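Local coordinates for protein hydrazine synthase gamma subunit (Candidatus Kuenenia stuttgartiensis, PDB 5C2V) that reduces nitric oxide to hydroxylamine, the first half-reaction of hydrazine synthesis, as the diheme gamma subunit of the hydrazine synthase complex, at residues G158-N163 with D263-G268; E41-G46 with I148-A153; G107-P112 with V253-T258. All coordinates share one frame; numbering follows the deposited sequence.

Interaction 1: G158-N163 with D263-G268; sequences GSPFRN and DIYASG. With CA (calcium ion), chain S; HEC (heme c), chain B.
Pro160 lays its CD over one face of the Tyr265 phenol, 3.8 Å from the centroid of the Tyr265 ring and 17° off its normal, a CH-pi contact. Followed outward from its backbone, Tyr265 begins at a CB beside Phe161 CE2. CG stands between the backbone N and the carbonyl carbon (chi1 76°), which sets the ring beside Pro160 and Phe161. Next along, Tyr265 CD2 is 4.0 Å from Phe161 CE2, and it arrives at the edge of the phenylalanine ring, near its plane. Tyr265 CE2 has CG and CD of Pro160 for neighbours, and Tyr265 CZ comes within 3.6 Å of Pro160 CD. CE1 lies near the carbonyl O of Gly158, which approaches the ring obliquely. At the tip, OH is hydrogen-bonded to Thr157 OG1. The opposite face of the ring carries Ala266 CB, so the phenol is clamped between Pro160 and a residue of its own type I turn, Asp263 to Ala266.

Asp263 supplies a hydrogen bond between the segments: Gly158 N donates to Asp263 OD1 at 2.9 Å. Asp263 OD1 receives it on its syn lone pair, though the angle at the hydrogen is a bent 138°. OD2 accepts from Thr157 N, so the two carboxylate oxygens take the amides of two consecutive residues, one each.

Beyond the contact, Ile264 CD1 packs 3.7 Å from the propionate carbon CBA of heme c, and Ser267 OG binds calcium together with Asn90, Thr269 and waters. Met119 of the neighbouring beta subunit covers Phe161 and Tyr265. The contact thus joins the loop linking helix 141-152 to helix 170-179 with the long loop between strand 256-257 and helix 301-312.

Interaction 2: E41-G46 with I148-A153; sequences ELVRYG and ICYIRA
Val43 and Tyr150 bring the two backbones together: Val43 CA and Tyr150 CA are only 4.5 Å apart. Val43 does most of the touching with one branch. Its CG2, anti to the backbone N and beside the carbonyl carbon, lies 3.8 Å from Tyr150 CA and 4.0 Å from Ala153 CB, beside the end of helix 141-152. Tyr150 answers from its CB, which rests 3.5 Å from Val43 O and 3.7 Å from Gly46 C. Gly46 has no side chain, and that is what lets the tyrosine CB settle directly on the helix backbone. Chi1 of 167° then carries the ring past Val43 O and Gly46, obliquely to both. A looser apolar touch is Leu42 CB to Cys149 SG at 4.4 Å. All of this is van der Waals packing.

The next shell fixes these groups in place. The ring of Tyr150 meets that of Phe50 with planes inclined at about 40°, and Leu42 leans on Met142, Glu145 and Ala146 one to two turns back along helix 141-152. Val8 of the neighbouring beta subunit packs on both Val43 and Ala153, while Arg44 gives hydrogen bonds to the carbonyls of Tyr339 and Phe340 of that subunit. On the far side Ile151 touches the heme c that appears to be in the active site and packs on Cys126, one of the cysteines covalently bound to that heme. The first turn of helix 43-51 is therefore laid against the last turns of helix 141-152, between the heme and the beta subunit.

Interaction 3: G107-P112 with V253-T258; sequences GFTGHP and VKEFDT. With CA (calcium ion), chain T; HEC (heme c), chain B.
The imidazole of His111 meets Val253 obliquely, with His111 CD2 4.1 Å from Val253 CG1. Both ring nitrogens are held at the rim: NE2 by Glu106 OE1 and ND1 by Asp113 OD1, an arrangement that fixes the ring's rotation and would probably favour its protonated form. The second flat group belongs to Phe256, which leaves the strand away from 107-112 at its CB; its ring stacks with that of His272 and brings Phe256 CD2 to 3.5 Å from the propionate oxygen O1D of heme c, an approach that is again oblique.

Val253 CG1 also touches the backbone, 3.6 Å from Thr109 O. Thr109 and Gly110 are the central pair of a type II beta turn from Phe108 to His111, with glycine at the third position, where phi is positive (75°), and His111 N bonded back to Phe108 O. The turn presents Thr109 to Glu255. With Thr109 OG1 anti to its carbonyl carbon and beside the backbone N (chi1 -52°), the hydroxyl donates to Glu255 OE1 at 2.5 Å, a separation too short to be trusted in detail. The Glu255 chain is extended beyond CG, its end reaching Thr109 obliquely. Both residues also pack on Thr206, in the strand that pairs antiparallel with 256-257 within the cytochrome c family region, beside the heme held by His190 and His293.

Farther along, Gly107 runs close beside strand 256-257, its CA 4.6 Å from Asp257 CA. Asp257 OD2 binds calcium at 2.4 Å, with three waters and the carbonyl oxygens of Leu100 and Pro102 as fellow ligands. One of those waters donates to Thr258 O, while Thr258 CG2 lies 3.7 Å from the heme methyl CMD.

Interaction 2 is the buried one, with all its touching residues inside the protein and two helix ends packed by apolar contact. Interactions 1 and 3 are partly buried and made largely by loops, so hydrogen bonds join their van der Waals contacts. In interaction 1 a backbone amide meets a carboxylate and an aromatic ring is clamped; in interaction 3 a hydroxyl meets a carboxylate where the contact reaches the surface. Those two lie on opposite sides of the chain's centre, yet both touch the same heme c, probably the electron-transfer one, and both include calcium ligands. Interaction 2 instead adjoins the heme apparently in the active site. Its centre is about 24 Å from interaction 1's.

Interaction 1: G158-N163 with D263-G268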
loop_
_atom_site.group_PDB
_atom_site.type_symbol
_atom_site.label_atom_id
_atom_site.label_comp_id
_atom_site.label_asym_id
_atom_site.label_seq_id
_atom_site.Cartn_x
_atom_site.Cartn_y
_atom_site.Cartn_z
ATOM N N GLY C 158 -12.039 -7.483 65.125
ATOM C CA GLY C 158 -12.524 -6.754 66.283
ATOM C C GLY C 158 -12.451 -5.258 66.040
ATOM O O GLY C 158 -11.598 -4.787 65.288
ATOM N N SER C 159 -13.338 -4.506 66.685
ATOM C CA SER C 159 -13.443 -3.070 66.440
ATOM C C SER C 159 -12.422 -2.249 67.229
ATOM O O SER C 159 -12.291 -2.406 68.444
ATOM C CB SER C 159 -14.854 -2.581 66.766
ATOM O OG SER C 159 -14.987 -1.198 66.494
ATOM N N PRO C 160 -11.690 -1.373 66.524
ATOM C CA PRO C 160 -10.707 -0.417 67.055
ATOM C C PRO C 160 -11.321 0.745 67.836
ATOM O O PRO C 160 -10.612 1.442 68.561
ATOM C CB PRO C 160 -10.019 0.102 65.792
ATOM C CG PRO C 160 -11.054 -0.018 64.735
ATOM C CD PRO C 160 -11.805 -1.277 65.058
ATOM N N PHE C 161 -12.626 0.941 67.684
ATOM C CA PHE C 161 -13.292 2.167 68.117
ATOM C C PHE C 161 -13.765 2.134 69.570
ATOM O O PHE C 161 -14.496 3.021 70.012
ATOM C CB PHE C 161 -14.462 2.478 67.184
ATOM C CG PHE C 161 -14.031 2.885 65.804
ATOM C CD1 PHE C 161 -13.585 4.173 65.560
ATOM C CD2 PHE C 161 -14.055 1.979 64.757
ATOM C CE1 PHE C 161 -13.179 4.554 64.295
ATOM C CE2 PHE C 161 -13.650 2.354 63.490
ATOM C CZ PHE C 161 -13.212 3.643 63.260
ATOM N N ARG C 162 -13.349 1.111 70.306
ATOM C CA ARG C 162 -13.748 0.959 71.699
ATOM C C ARG C 162 -12.557 1.209 72.620
ATOM O O ARG C 162 -11.405 1.097 72.200
ATOM C CB ARG C 162 -14.324 -0.435 71.952
ATOM C CG ARG C 162 -15.396 -0.852 70.959
ATOM C CD ARG C 162 -16.424 -1.764 71.607
ATOM N NE ARG C 162 -15.882 -3.083 71.922
ATOM C CZ ARG C 162 -16.495 -4.228 71.637
ATOM N NH1 ARG C 162 -17.675 -4.216 71.031
ATOM N NH2 ARG C 162 -15.933 -5.384 71.961
ATOM N N ASN C 163 -12.848 1.570 73.867
ATOM C CA ASN C 163 -11.827 1.965 74.836
ATOM C C ASN C 163 -10.722 0.929 75.005
ATOM O O ASN C 163 -10.958 -0.272 74.883
ATOM C CB ASN C 163 -12.466 2.231 76.203
ATOM C CG ASN C 163 -13.398 3.426 76.196
ATOM O OD1 ASN C 163 -13.113 4.448 75.574
ATOM N ND2 ASN C 163 -14.522 3.302 76.893
ATOM N N ASP C 263 -17.091 -6.578 62.478
ATOM C CA ASP C 263 -16.138 -5.913 61.590
ATOM C C ASP C 263 -16.828 -5.136 60.473
ATOM O O ASP C 263 -16.266 -4.963 59.393
ATOM C CB ASP C 263 -15.165 -6.925 60.978
ATOM C CG ASP C 263 -14.176 -7.469 61.983
ATOM O OD1 ASP C 263 -13.945 -6.806 63.016
ATOM O OD2 ASP C 263 -13.622 -8.558 61.733
ATOM N N ILE C 264 -18.043 -4.664 60.737
ATOM C CA ILE C 264 -18.804 -3.928 59.734
ATOM C C ILE C 264 -18.168 -2.563 59.481
ATOM O O ILE C 264 -18.485 -1.890 58.505
ATOM C CB ILE C 264 -20.279 -3.751 60.155
ATOM C CG1 ILE C 264 -21.163 -3.481 58.934
ATOM C CG2 ILE C 264 -20.418 -2.648 61.188
ATOM C CD1 ILE C 264 -21.167 -4.605 57.924
ATOM N N TYR C 265 -17.261 -2.163 60.364
ATOM C CA TYR C 265 -16.518 -0.925 60.181
ATOM C C TYR C 265 -15.590 -1.040 58.976
ATOM O O TYR C 265 -15.286 -0.046 58.317
ATOM C CB TYR C 265 -15.709 -0.592 61.438
ATOM C CG TYR C 265 -14.463 -1.436 61.596
ATOM C CD1 TYR C 265 -14.538 -2.737 62.075
ATOM C CD2 TYR C 265 -13.213 -0.932 61.259
ATOM C CE1 TYR C 265 -13.400 -3.513 62.215
ATOM C CE2 TYR C 265 -12.072 -1.701 61.396
ATOM C CZ TYR C 265 -12.171 -2.989 61.875
ATOM O OH TYR C 265 -11.037 -3.756 62.013
ATOM N N ALA C 266 -15.141 -2.263 58.700
ATOM C CA ALA C 266 -14.138 -2.502 57.667
ATOM C C ALA C 266 -14.714 -2.929 56.315
ATOM O O ALA C 266 -13.964 -3.083 55.351
ATOM C CB ALA C 266 -13.140 -3.543 58.153
ATOM N N SER C 267 -16.030 -3.106 56.224
ATOM C CA SER C 267 -16.628 -3.401 54.925
ATOM C C SER C 267 -16.833 -2.095 54.192
ATOM O O SER C 267 -17.607 -1.247 54.624
ATOM C CB SER C 267 -17.968 -4.139 55.059
ATOM O OG SER C 267 -18.780 -3.967 53.894
ATOM N N GLY C 268 -16.132 -1.923 53.084
ATOM C CA GLY C 268 -16.388 -0.775 52.248
ATOM C C GLY C 268 -17.751 -0.967 51.623
ATOM O O GLY C 268 -17.983 -1.993 50.984
HETATM CA CA CA S . -19.203 -4.598 51.406
HETATM FE FE HEC B . -29.747 -5.588 58.871
HETATM C CHA HEC B . -27.641 -5.929 56.179
HETATM C CHB HEC B . -27.627 -3.282 60.247
HETATM C CHC HEC B . -32.175 -4.715 61.159
HETATM C CHD HEC B . -31.722 -8.132 57.745
HETATM N NA HEC B . -27.972 -4.739 58.304
HETATM C C1A HEC B . -27.244 -5.062 57.175
HETATM C C2A HEC B . -25.996 -4.326 57.227
HETATM C C3A HEC B . -25.990 -3.597 58.347
HETATM C C4A HEC B . -27.234 -3.839 59.049
HETATM C CMA HEC B . -24.854 -2.660 58.813
HETATM C CAA HEC B . -24.866 -4.380 56.175
HETATM C CBA HEC B . -24.204 -5.754 56.206
HETATM C CGA HEC B . -23.267 -5.896 55.035
HETATM O O1A HEC B . -22.432 -6.836 55.045
HETATM O O2A HEC B . -23.351 -5.066 54.095
HETATM N NB HEC B . -29.853 -4.294 60.473
HETATM C C1B HEC B . -28.906 -3.328 60.760
HETATM C C2B HEC B . -29.500 -2.378 61.678
HETATM C C3B HEC B . -30.754 -2.777 61.935
HETATM C C4B HEC B . -31.002 -3.989 61.177
HETATM C CMB HEC B . -28.778 -1.141 62.258
HETATM C CAB HEC B . -31.783 -2.084 62.858
HETATM C CBB HEC B . -32.262 -0.757 62.229
HETATM N NC HEC B . -31.606 -6.292 59.364
HETATM C C1C HEC B . -32.448 -5.789 60.337
HETATM C C2C HEC B . -33.701 -6.515 60.258
HETATM C C3C HEC B . -33.532 -7.529 59.400
HETATM C C4C HEC B . -32.240 -7.361 58.764
HETATM C CMC HEC B . -34.858 -6.372 61.272
HETATM C CAC HEC B . -34.572 -8.616 59.037
HETATM C CBC HEC B . -35.775 -7.992 58.295
HETATM N ND HEC B . -29.653 -6.892 57.239
HETATM C C1D HEC B . -30.690 -7.762 56.910
HETATM C C2D HEC B . -30.507 -8.212 55.547
HETATM C C3D HEC B . -29.224 -7.521 55.061
HETATM C C4D HEC B . -28.770 -6.722 56.178
HETATM C CMD HEC B . -31.409 -9.185 54.756
HETATM C CAD HEC B . -28.557 -7.633 53.673
HETATM C CBD HEC B . -29.468 -7.004 52.625
HETATM C CGD HEC B . -28.714 -6.828 51.335
HETATM O O1D HEC B . -29.297 -6.267 50.371
HETATM O O2D HEC B . -27.529 -7.246 51.273
HETATM O O HOH W 1 -16.990 -3.871 50.996
HETATM O O HOH W 2 -18.358 -6.748 52.103
#

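Interaction 2: E41-G46 with I148-A153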
loop_
_atom_site.group_PDB
_atom_site.type_symbol
_atom_site.label_atom_id
_atom_site.label_comp_id
_atom_site.label_asym_id
_atom_site.label_seq_id
_atom_site.Cartn_x
_atom_site.Cartn_y
_atom_site.Cartn_z
ATOM N N GLU C 41 -3.082 -27.914 58.619
ATOM C CA GLU C 41 -1.784 -28.081 57.977
ATOM C C GLU C 41 -1.827 -27.624 56.520
ATOM O O GLU C 41 -0.786 -27.456 55.883
ATOM C CB GLU C 41 -1.320 -29.539 58.063
ATOM C CG GLU C 41 -2.230 -30.551 57.375
ATOM C CD GLU C 41 -3.376 -31.019 58.257
ATOM O OE1 GLU C 41 -3.640 -30.374 59.294
ATOM O OE2 GLU C 41 -4.009 -32.040 57.914
ATOM N N LEU C 42 -3.034 -27.431 55.998
ATOM C CA LEU C 42 -3.218 -26.999 54.615
ATOM C C LEU C 42 -3.465 -25.496 54.468
ATOM O O LEU C 42 -3.619 -24.998 53.354
ATOM C CB LEU C 42 -4.377 -27.767 53.976
ATOM C CG LEU C 42 -4.247 -29.291 53.953
ATOM C CD1 LEU C 42 -5.405 -29.920 53.195
ATOM C CD2 LEU C 42 -2.915 -29.702 53.348
ATOM N N VAL C 43 -3.502 -24.777 55.586
ATOM C CA VAL C 43 -3.933 -23.378 55.578
ATOM C C VAL C 43 -2.969 -22.448 54.827
ATOM O O VAL C 43 -3.403 -21.517 54.141
ATOM C CB VAL C 43 -4.138 -22.855 57.025
ATOM C CG1 VAL C 43 -2.850 -22.943 57.827
ATOM C CG2 VAL C 43 -4.678 -21.431 57.018
ATOM N N ARG C 44 -1.669 -22.708 54.933
ATOM C CA ARG C 44 -0.676 -21.845 54.302
ATOM C C ARG C 44 -0.684 -22.028 52.788
ATOM O O ARG C 44 -0.568 -21.057 52.036
ATOM C CB ARG C 44 0.719 -22.120 54.866
ATOM C CG ARG C 44 1.706 -20.987 54.629
ATOM C CD ARG C 44 2.990 -21.184 55.417
ATOM N NE ARG C 44 3.777 -19.956 55.486
ATOM C CZ ARG C 44 4.717 -19.619 54.609
ATOM N NH1 ARG C 44 4.994 -20.421 53.591
ATOM N NH2 ARG C 44 5.382 -18.481 54.751
ATOM N N TYR C 45 -0.820 -23.278 52.351
ATOM C CA TYR C 45 -0.969 -23.586 50.932
ATOM C C TYR C 45 -2.172 -22.841 50.371
ATOM O O TYR C 45 -2.126 -22.286 49.270
ATOM C CB TYR C 45 -1.130 -25.092 50.714
ATOM C CG TYR C 45 0.014 -25.929 51.242
ATOM C CD1 TYR C 45 1.206 -26.036 50.537
ATOM C CD2 TYR C 45 -0.102 -26.621 52.441
ATOM C CE1 TYR C 45 2.253 -26.802 51.015
ATOM C CE2 TYR C 45 0.939 -27.391 52.926
ATOM C CZ TYR C 45 2.114 -27.478 52.209
ATOM O OH TYR C 45 3.154 -28.243 52.688
ATOM N N GLY C 46 -3.249 -22.832 51.152
ATOM C CA GLY C 46 -4.454 -22.111 50.796
ATOM C C GLY C 46 -4.205 -20.621 50.692
ATOM O O GLY C 46 -4.758 -19.956 49.817
ATOM N N ILE C 148 -10.046 -23.551 50.905
ATOM C CA ILE C 148 -11.196 -23.511 51.801
ATOM C C ILE C 148 -10.751 -23.532 53.260
ATOM O O ILE C 148 -11.341 -22.858 54.106
ATOM C CB ILE C 148 -12.154 -24.685 51.535
ATOM C CG1 ILE C 148 -12.580 -24.690 50.067
ATOM C CG2 ILE C 148 -13.375 -24.603 52.440
ATOM C CD1 ILE C 148 -13.156 -23.374 49.598
ATOM N N CYS C 149 -9.703 -24.297 53.550
ATOM C CA CYS C 149 -9.135 -24.329 54.893
ATOM C C CYS C 149 -8.611 -22.954 55.293
ATOM O O CYS C 149 -8.762 -22.537 56.442
ATOM C CB CYS C 149 -8.016 -25.368 54.990
ATOM S SG CYS C 149 -8.579 -27.087 54.967
ATOM N N TYR C 150 -7.999 -22.252 54.342
ATOM C CA TYR C 150 -7.514 -20.900 54.602
ATOM C C TYR C 150 -8.667 -19.944 54.878
ATOM O O TYR C 150 -8.581 -19.093 55.763
ATOM C CB TYR C 150 -6.681 -20.376 53.429
ATOM C CG TYR C 150 -6.411 -18.889 53.514
ATOM C CD1 TYR C 150 -5.430 -18.391 54.362
ATOM C CD2 TYR C 150 -7.144 -17.984 52.756
ATOM C CE1 TYR C 150 -5.185 -17.033 54.451
ATOM C CE2 TYR C 150 -6.906 -16.625 52.839
ATOM C CZ TYR C 150 -5.925 -16.155 53.688
ATOM O OH TYR C 150 -5.684 -14.802 53.772
ATOM N N ILE C 151 -9.741 -20.080 54.107
ATOM C CA ILE C 151 -10.900 -19.204 54.261
ATOM C C ILE C 151 -11.602 -19.425 55.599
ATOM O O ILE C 151 -11.993 -18.471 56.273
ATOM C CB ILE C 151 -11.903 -19.414 53.118
ATOM C CG1 ILE C 151 -11.247 -19.070 51.783
ATOM C CG2 ILE C 151 -13.147 -18.565 53.328
ATOM C CD1 ILE C 151 -11.739 -19.913 50.649
ATOM N N ARG C 152 -11.751 -20.689 55.982
ATOM C CA ARG C 152 -12.412 -21.043 57.233
ATOM C C ARG C 152 -11.597 -20.611 58.449
ATOM O O ARG C 152 -12.145 -20.394 59.530
ATOM C CB ARG C 152 -12.670 -22.551 57.286
ATOM C CG ARG C 152 -13.710 -23.033 56.287
ATOM C CD ARG C 152 -13.662 -24.542 56.101
ATOM N NE ARG C 152 -14.018 -25.270 57.316
ATOM C CZ ARG C 152 -14.119 -26.593 57.385
ATOM N NH1 ARG C 152 -13.893 -27.334 56.307
ATOM N NH2 ARG C 152 -14.447 -27.179 58.529
ATOM N N ALA C 153 -10.287 -20.481 58.264
ATOM C CA ALA C 153 -9.384 -20.153 59.361
ATOM C C ALA C 153 -9.313 -18.652 59.620
ATOM O O ALA C 153 -8.618 -18.205 60.534
ATOM C CB ALA C 153 -7.996 -20.703 59.078
#

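Interaction 3: G107-P112 with V253-T258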
loop_
_atom_site.group_PDB
_atom_site.type_symbol
_atom_site.label_atom_id
_atom_site.label_comp_id
_atom_site.label_asym_id
_atom_site.label_seq_id
_atom_site.Cartn_x
_atom_site.Cartn_y
_atom_site.Cartn_z
ATOM N N GLY C 107 -30.062 -15.466 48.975
ATOM C CA GLY C 107 -30.385 -16.567 49.862
ATOM C C GLY C 107 -31.135 -17.704 49.199
ATOM O O GLY C 107 -31.029 -17.914 47.991
ATOM N N PHE C 108 -31.900 -18.439 50.001
ATOM C CA PHE C 108 -32.623 -19.613 49.526
ATOM C C PHE C 108 -33.725 -19.260 48.534
ATOM O O PHE C 108 -34.041 -20.051 47.645
ATOM C CB PHE C 108 -33.222 -20.383 50.704
ATOM C CG PHE C 108 -32.196 -21.024 51.593
ATOM C CD1 PHE C 108 -31.679 -22.272 51.287
ATOM C CD2 PHE C 108 -31.751 -20.381 52.736
ATOM C CE1 PHE C 108 -30.735 -22.866 52.101
ATOM C CE2 PHE C 108 -30.807 -20.969 53.556
ATOM C CZ PHE C 108 -30.299 -22.214 53.238
ATOM N N THR C 109 -34.312 -18.078 48.694
ATOM C CA THR C 109 -35.396 -17.651 47.817
ATOM C C THR C 109 -34.903 -17.524 46.379
ATOM O O THR C 109 -33.944 -16.803 46.102
ATOM C CB THR C 109 -36.000 -16.309 48.275
ATOM O OG1 THR C 109 -36.360 -16.391 49.660
ATOM C CG2 THR C 109 -37.233 -15.969 47.453
ATOM N N GLY C 110 -35.570 -18.227 45.469
ATOM C CA GLY C 110 -35.201 -18.210 44.065
ATOM C C GLY C 110 -33.958 -19.018 43.736
ATOM O O GLY C 110 -33.468 -18.970 42.607
ATOM N N HIS C 111 -33.446 -19.764 44.710
ATOM C CA HIS C 111 -32.221 -20.536 44.508
ATOM C C HIS C 111 -32.316 -21.984 44.988
ATOM O O HIS C 111 -31.784 -22.324 46.046
ATOM C CB HIS C 111 -31.045 -19.852 45.208
ATOM C CG HIS C 111 -30.474 -18.699 44.445
ATOM N ND1 HIS C 111 -29.619 -18.866 43.374
ATOM C CD2 HIS C 111 -30.623 -17.364 44.600
ATOM C CE1 HIS C 111 -29.274 -17.683 42.901
ATOM N NE2 HIS C 111 -29.868 -16.753 43.627
ATOM N N PRO C 112 -32.990 -22.843 44.209
ATOM C CA PRO C 112 -33.010 -24.283 44.490
ATOM C C PRO C 112 -31.653 -24.932 44.226
ATOM O O PRO C 112 -31.389 -26.037 44.702
ATOM C CB PRO C 112 -34.071 -24.815 43.523
ATOM C CG PRO C 112 -34.074 -23.838 42.401
ATOM C CD PRO C 112 -33.794 -22.501 43.022
ATOM N N VAL C 253 -33.411 -11.597 42.352
ATOM C CA VAL C 253 -34.134 -11.965 43.569
ATOM C C VAL C 253 -34.377 -10.748 44.460
ATOM O O VAL C 253 -33.621 -9.775 44.418
ATOM C CB VAL C 253 -33.378 -13.035 44.387
ATOM C CG1 VAL C 253 -33.215 -14.318 43.584
ATOM C CG2 VAL C 253 -32.028 -12.505 44.839
ATOM N N LYS C 254 -35.446 -10.796 45.249
ATOM C CA LYS C 254 -35.766 -9.710 46.171
ATOM C C LYS C 254 -35.229 -9.921 47.587
ATOM O O LYS C 254 -35.244 -8.999 48.401
ATOM C CB LYS C 254 -37.281 -9.510 46.239
ATOM C CG LYS C 254 -37.960 -9.439 44.887
ATOM C CD LYS C 254 -39.459 -9.260 45.042
ATOM C CE LYS C 254 -40.143 -9.178 43.690
ATOM N NZ LYS C 254 -41.603 -8.927 43.827
ATOM N N GLU C 255 -34.746 -11.126 47.880
ATOM C CA GLU C 255 -34.369 -11.470 49.251
ATOM C C GLU C 255 -32.919 -11.933 49.349
ATOM O O GLU C 255 -32.381 -12.514 48.408
ATOM C CB GLU C 255 -35.305 -12.549 49.800
ATOM C CG GLU C 255 -36.768 -12.141 49.832
ATOM C CD GLU C 255 -37.654 -13.192 50.469
ATOM O OE1 GLU C 255 -37.148 -14.296 50.766
ATOM O OE2 GLU C 255 -38.854 -12.916 50.675
ATOM N N PHE C 256 -32.292 -11.679 50.495
ATOM C CA PHE C 256 -30.863 -11.935 50.645
ATOM C C PHE C 256 -30.481 -12.523 52.003
ATOM O O PHE C 256 -31.150 -12.289 53.009
ATOM C CB PHE C 256 -30.077 -10.641 50.415
ATOM C CG PHE C 256 -30.476 -9.907 49.168
ATOM C CD1 PHE C 256 -29.961 -10.275 47.937
ATOM C CD2 PHE C 256 -31.375 -8.854 49.227
ATOM C CE1 PHE C 256 -30.332 -9.604 46.786
ATOM C CE2 PHE C 256 -31.749 -8.180 48.081
ATOM C CZ PHE C 256 -31.227 -8.556 46.860
ATOM N N ASP C 257 -29.393 -13.287 52.010
ATOM C CA ASP C 257 -28.829 -13.841 53.235
ATOM C C ASP C 257 -28.188 -12.739 54.077
ATOM O O ASP C 257 -27.359 -11.974 53.583
ATOM C CB ASP C 257 -27.807 -14.931 52.895
ATOM C CG ASP C 257 -26.937 -15.314 54.076
ATOM O OD1 ASP C 257 -27.451 -15.961 55.012
ATOM O OD2 ASP C 257 -25.731 -14.982 54.057
ATOM N N THR C 258 -28.579 -12.658 55.346
ATOM C CA THR C 258 -28.102 -11.598 56.228
ATOM C C THR C 258 -26.643 -11.793 56.624
ATOM O O THR C 258 -26.264 -12.853 57.122
ATOM C CB THR C 258 -28.948 -11.502 57.512
ATOM O OG1 THR C 258 -28.494 -12.475 58.461
ATOM C CG2 THR C 258 -30.415 -11.733 57.204
HETATM CA CA CA T . -24.183 -16.337 55.261
HETATM FE FE HEC B . -29.747 -5.588 58.871
HETATM C CHA HEC B . -27.641 -5.929 56.179
HETATM C CHB HEC B . -27.627 -3.282 60.247
HETATM C CHC HEC B . -32.175 -4.715 61.159
HETATM C CHD HEC B . -31.722 -8.132 57.745
HETATM N NA HEC B . -27.972 -4.739 58.304
HETATM C C1A HEC B . -27.244 -5.062 57.175
HETATM C C2A HEC B . -25.996 -4.326 57.227
HETATM C C3A HEC B . -25.990 -3.597 58.347
HETATM C C4A HEC B . -27.234 -3.839 59.049
HETATM C CMA HEC B . -24.854 -2.660 58.813
HETATM C CAA HEC B . -24.866 -4.380 56.175
HETATM C CBA HEC B . -24.204 -5.754 56.206
HETATM C CGA HEC B . -23.267 -5.896 55.035
HETATM O O1A HEC B . -22.432 -6.836 55.045
HETATM O O2A HEC B . -23.351 -5.066 54.095
HETATM N NB HEC B . -29.853 -4.294 60.473
HETATM C C1B HEC B . -28.906 -3.328 60.760
HETATM C C2B HEC B . -29.500 -2.378 61.678
HETATM C C3B HEC B . -30.754 -2.777 61.935
HETATM C C4B HEC B . -31.002 -3.989 61.177
HETATM C CMB HEC B . -28.778 -1.141 62.258
HETATM C CAB HEC B . -31.783 -2.084 62.858
HETATM C CBB HEC B . -32.262 -0.757 62.229
HETATM N NC HEC B . -31.606 -6.292 59.364
HETATM C C1C HEC B . -32.448 -5.789 60.337
HETATM C C2C HEC B . -33.701 -6.515 60.258
HETATM C C3C HEC B . -33.532 -7.529 59.400
HETATM C C4C HEC B . -32.240 -7.361 58.764
HETATM C CMC HEC B . -34.858 -6.372 61.272
HETATM C CAC HEC B . -34.572 -8.616 59.037
HETATM C CBC HEC B . -35.775 -7.992 58.295
HETATM N ND HEC B . -29.653 -6.892 57.239
HETATM C C1D HEC B . -30.690 -7.762 56.910
HETATM C C2D HEC B . -30.507 -8.212 55.547
HETATM C C3D HEC B . -29.224 -7.521 55.061
HETATM C C4D HEC B . -28.770 -6.722 56.178
HETATM C CMD HEC B . -31.409 -9.185 54.756
HETATM C CAD HEC B . -28.557 -7.633 53.673
HETATM C CBD HEC B . -29.468 -7.004 52.625
HETATM C CGD HEC B . -28.714 -6.828 51.335
HETATM O O1D HEC B . -29.297 -6.267 50.371
HETATM O O2D HEC B . -27.529 -7.246 51.273
HETATM O O HOH W 3 -26.008 -17.212 56.520
HETATM O O HOH W 4 -23.935 -14.551 56.827
HETATM O O HOH W 5 -22.354 -15.449 53.996
#